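Local coordinates for protein aromatic-amino-acid:2-oxoglutarate transaminase (Candida albicans, PDB 6HND) that probably transfers amino groups between aromatic amino acids and 2-oxo acids, using pyridoxal 5'-phosphate as its cofactor, at residues F224-L227 with K233-P236. Numbering follows the deposited sequence.
Sequences FVDL and KHYP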
ATOM      1  N   PHE B 224     -14.019  24.601 -22.358  1.00 33.58           N
ATOM      2  CA  PHE B 224     -13.821  24.556 -20.894  1.00 36.37           C
ATOM      3  C   PHE B 224     -14.441  25.824 -20.280  1.00 34.73           C
ATOM      4  O   PHE B 224     -15.359  25.733 -19.443  1.00 36.71           O
ATOM      5  CB  PHE B 224     -12.346  24.321 -20.544  1.00 35.97           C
ATOM      6  CG  PHE B 224     -12.085  24.066 -19.073  1.00 37.39           C
ATOM      7  CD1 PHE B 224     -12.720  23.033 -18.405  1.00 39.93           C
ATOM      8  CD2 PHE B 224     -11.219  24.862 -18.349  1.00 36.87           C
ATOM      9  CE1 PHE B 224     -12.493  22.820 -17.053  1.00 43.23           C
ATOM     10  CE2 PHE B 224     -11.003  24.655 -16.999  1.00 34.36           C
ATOM     11  CZ  PHE B 224     -11.625  23.621 -16.356  1.00 37.60           C
ATOM     12  N   VAL B 225     -14.033  26.993 -20.748  1.00 36.29           N
ATOM     13  CA  VAL B 225     -14.651  28.287 -20.333  1.00 38.06           C
ATOM     14  C   VAL B 225     -16.185  28.196 -20.476  1.00 39.97           C
ATOM     15  O   VAL B 225     -16.907  28.521 -19.516  1.00 39.51           O
ATOM     16  CB  VAL B 225     -14.025  29.465 -21.107  1.00 37.80           C
ATOM     17  CG1 VAL B 225     -14.745  30.776 -20.839  1.00 41.90           C
ATOM     18  CG2 VAL B 225     -12.563  29.628 -20.756  1.00 36.30           C
ATOM     19  N   ASP B 226     -16.693  27.722 -21.608  1.00 40.96           N
ATOM     20  CA  ASP B 226     -18.152  27.664 -21.861  1.00 42.76           C
ATOM     21  C   ASP B 226     -18.819  26.776 -20.795  1.00 45.74           C
ATOM     22  O   ASP B 226     -19.894  27.188 -20.248  1.00 41.14           O
ATOM     23  CB  ASP B 226     -18.447  27.199 -23.289  1.00 44.04           C
ATOM     24  CG  ASP B 226     -19.939  27.108 -23.557  1.00 50.48           C
ATOM     25  OD1 ASP B 226     -20.587  28.166 -23.623  1.00 53.34           O
ATOM     26  OD2 ASP B 226     -20.453  25.973 -23.633  1.00 57.12           O
ATOM     27  N   LEU B 227     -18.245  25.596 -20.523  1.00 40.50           N
ATOM     28  CA  LEU B 227     -18.753  24.657 -19.478  1.00 41.46           C
ATOM     29  C   LEU B 227     -18.817  25.400 -18.131  1.00 36.96           C
ATOM     30  O   LEU B 227     -19.822  25.321 -17.452  1.00 38.76           O
ATOM     31  CB  LEU B 227     -17.836  23.423 -19.424  1.00 43.80           C
ATOM     32  CG  LEU B 227     -18.119  22.372 -18.345  1.00 41.11           C
ATOM     33  CD1 LEU B 227     -19.491  21.753 -18.518  1.00 43.06           C
ATOM     34  CD2 LEU B 227     -17.053  21.278 -18.356  1.00 40.73           C
ATOM     35  N   LYS B 233     -26.605  25.347 -17.404  1.00 50.68           N
ATOM     36  CA  LYS B 233     -27.282  25.019 -18.684  1.00 56.55           C
ATOM     37  C   LYS B 233     -26.869  23.615 -19.126  1.00 55.27           C
ATOM     38  O   LYS B 233     -27.735  22.901 -19.658  1.00 53.30           O
ATOM     39  CB  LYS B 233     -26.934  26.067 -19.742  1.00 67.12           C
ATOM     40  CG  LYS B 233     -28.081  26.498 -20.647  1.00 78.51           C
ATOM     41  CD  LYS B 233     -27.680  27.578 -21.650  1.00 86.91           C
ATOM     42  CE  LYS B 233     -27.451  28.944 -21.024  1.00 92.06           C
ATOM     43  NZ  LYS B 233     -26.747  29.872 -21.947  1.00 94.12           N
ATOM     44  N   HIS B 234     -25.598  23.245 -18.922  1.00 52.05           N
ATOM     45  CA  HIS B 234     -25.049  21.894 -19.231  1.00 49.14           C
ATOM     46  C   HIS B 234     -25.494  20.844 -18.198  1.00 43.26           C
ATOM     47  O   HIS B 234     -25.687  19.673 -18.575  1.00 46.73           O
ATOM     48  CB  HIS B 234     -23.523  21.958 -19.293  1.00 48.51           C
ATOM     49  CG  HIS B 234     -23.013  22.726 -20.457  1.00 51.57           C
ATOM     50  ND1 HIS B 234     -22.627  24.051 -20.352  1.00 55.13           N
ATOM     51  CD2 HIS B 234     -22.816  22.367 -21.740  1.00 53.10           C
ATOM     52  CE1 HIS B 234     -22.185  24.470 -21.518  1.00 51.59           C
ATOM     53  NE2 HIS B 234     -22.315  23.461 -22.389  1.00 63.82           N
ATOM     54  N   TYR B 235     -25.557  21.231 -16.927  1.00 41.32           N
ATOM     55  CA  TYR B 235     -25.640  20.310 -15.763  1.00 47.09           C
ATOM     56  C   TYR B 235     -26.526  20.962 -14.701  1.00 46.86           C
ATOM     57  O   TYR B 235     -26.068  21.277 -13.611  1.00 43.45           O
ATOM     58  CB  TYR B 235     -24.222  19.930 -15.292  1.00 45.94           C
ATOM     59  CG  TYR B 235     -23.422  19.105 -16.282  1.00 43.03           C
ATOM     60  CD1 TYR B 235     -23.821  17.821 -16.621  1.00 46.71           C
ATOM     61  CD2 TYR B 235     -22.282  19.599 -16.897  1.00 42.20           C
ATOM     62  CE1 TYR B 235     -23.123  17.053 -17.547  1.00 47.49           C
ATOM     63  CE2 TYR B 235     -21.561  18.841 -17.812  1.00 44.33           C
ATOM     64  CZ  TYR B 235     -21.984  17.563 -18.141  1.00 47.06           C
ATOM     65  OH  TYR B 235     -21.309  16.791 -19.038  1.00 47.92           O
ATOM     66  N   PRO B 236     -27.835  21.173 -14.987  1.00 52.05           N
ATOM     67  CA  PRO B 236     -28.735  21.824 -14.034  1.00 53.21           C
ATOM     68  C   PRO B 236     -28.864  21.112 -12.672  1.00 52.74           C
ATOM     69  O   PRO B 236     -29.210  21.786 -11.709  1.00 46.51           O
ATOM     70  CB  PRO B 236     -30.102  21.861 -14.746  1.00 53.36           C
ATOM     71  CG  PRO B 236     -29.982  20.828 -15.863  1.00 57.72           C
ATOM     72  CD  PRO B 236     -28.515  20.827 -16.251  1.00 54.32           C
TER
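Leu227 and His234 bring the two backbones together, their CA atoms 6.9 Å apart. Residues 224-227 lie within helix 221-229, while 233-236 takes in the last two residues of the short helix 231-234 and the residues that run out of it; Tyr235 is the first to leave helical geometry. No hydrogen bond joins the two segments; the contact is made by side chains together with the CA of Leu227, which lies 4.0 Å from His234 CE1. His234 reaches back towards the first helix and presents its ring edge to Asp226, whose OD2 sits in the ring plane 3.1 Å from His234 CE1. The carboxylate is turned almost perpendicular to the imidazole, the planes 85° apart. NE2 of His234 is also near Asp226 OD2, at 3.4 Å, but the angle is too poor for a hydrogen bond. ND1 of His234 hydrogen-bonds to the carbonyl O of Asn230 in the link between the helices; the amide ND2 of that same asparagine makes a weak hydrogen bond to Asp226 OD1. This pair of short helices belongs to the class I aminotransferase fold: it lies on the connection between strand 204-208, an outermost strand of the seven-stranded mixed sheet, and strand 243-246, well away from the cofactor pocket. Next to the histidine the contact turns apolar. Leu227 extends its CG away from its own N (chi1 176°), which carries CD1 to the edge of the Tyr235 ring, 3.6 Å from Tyr235 CE2 and near the ring plane. Leu227 CD1 also lies 4.1 Å from His234 CB. Leu227 also reaches Leu185 of strand 183-187, while Tyr235 lies on Val206 and Pro207 of strand 204-208 and meets the Trp231 ring at about 45°.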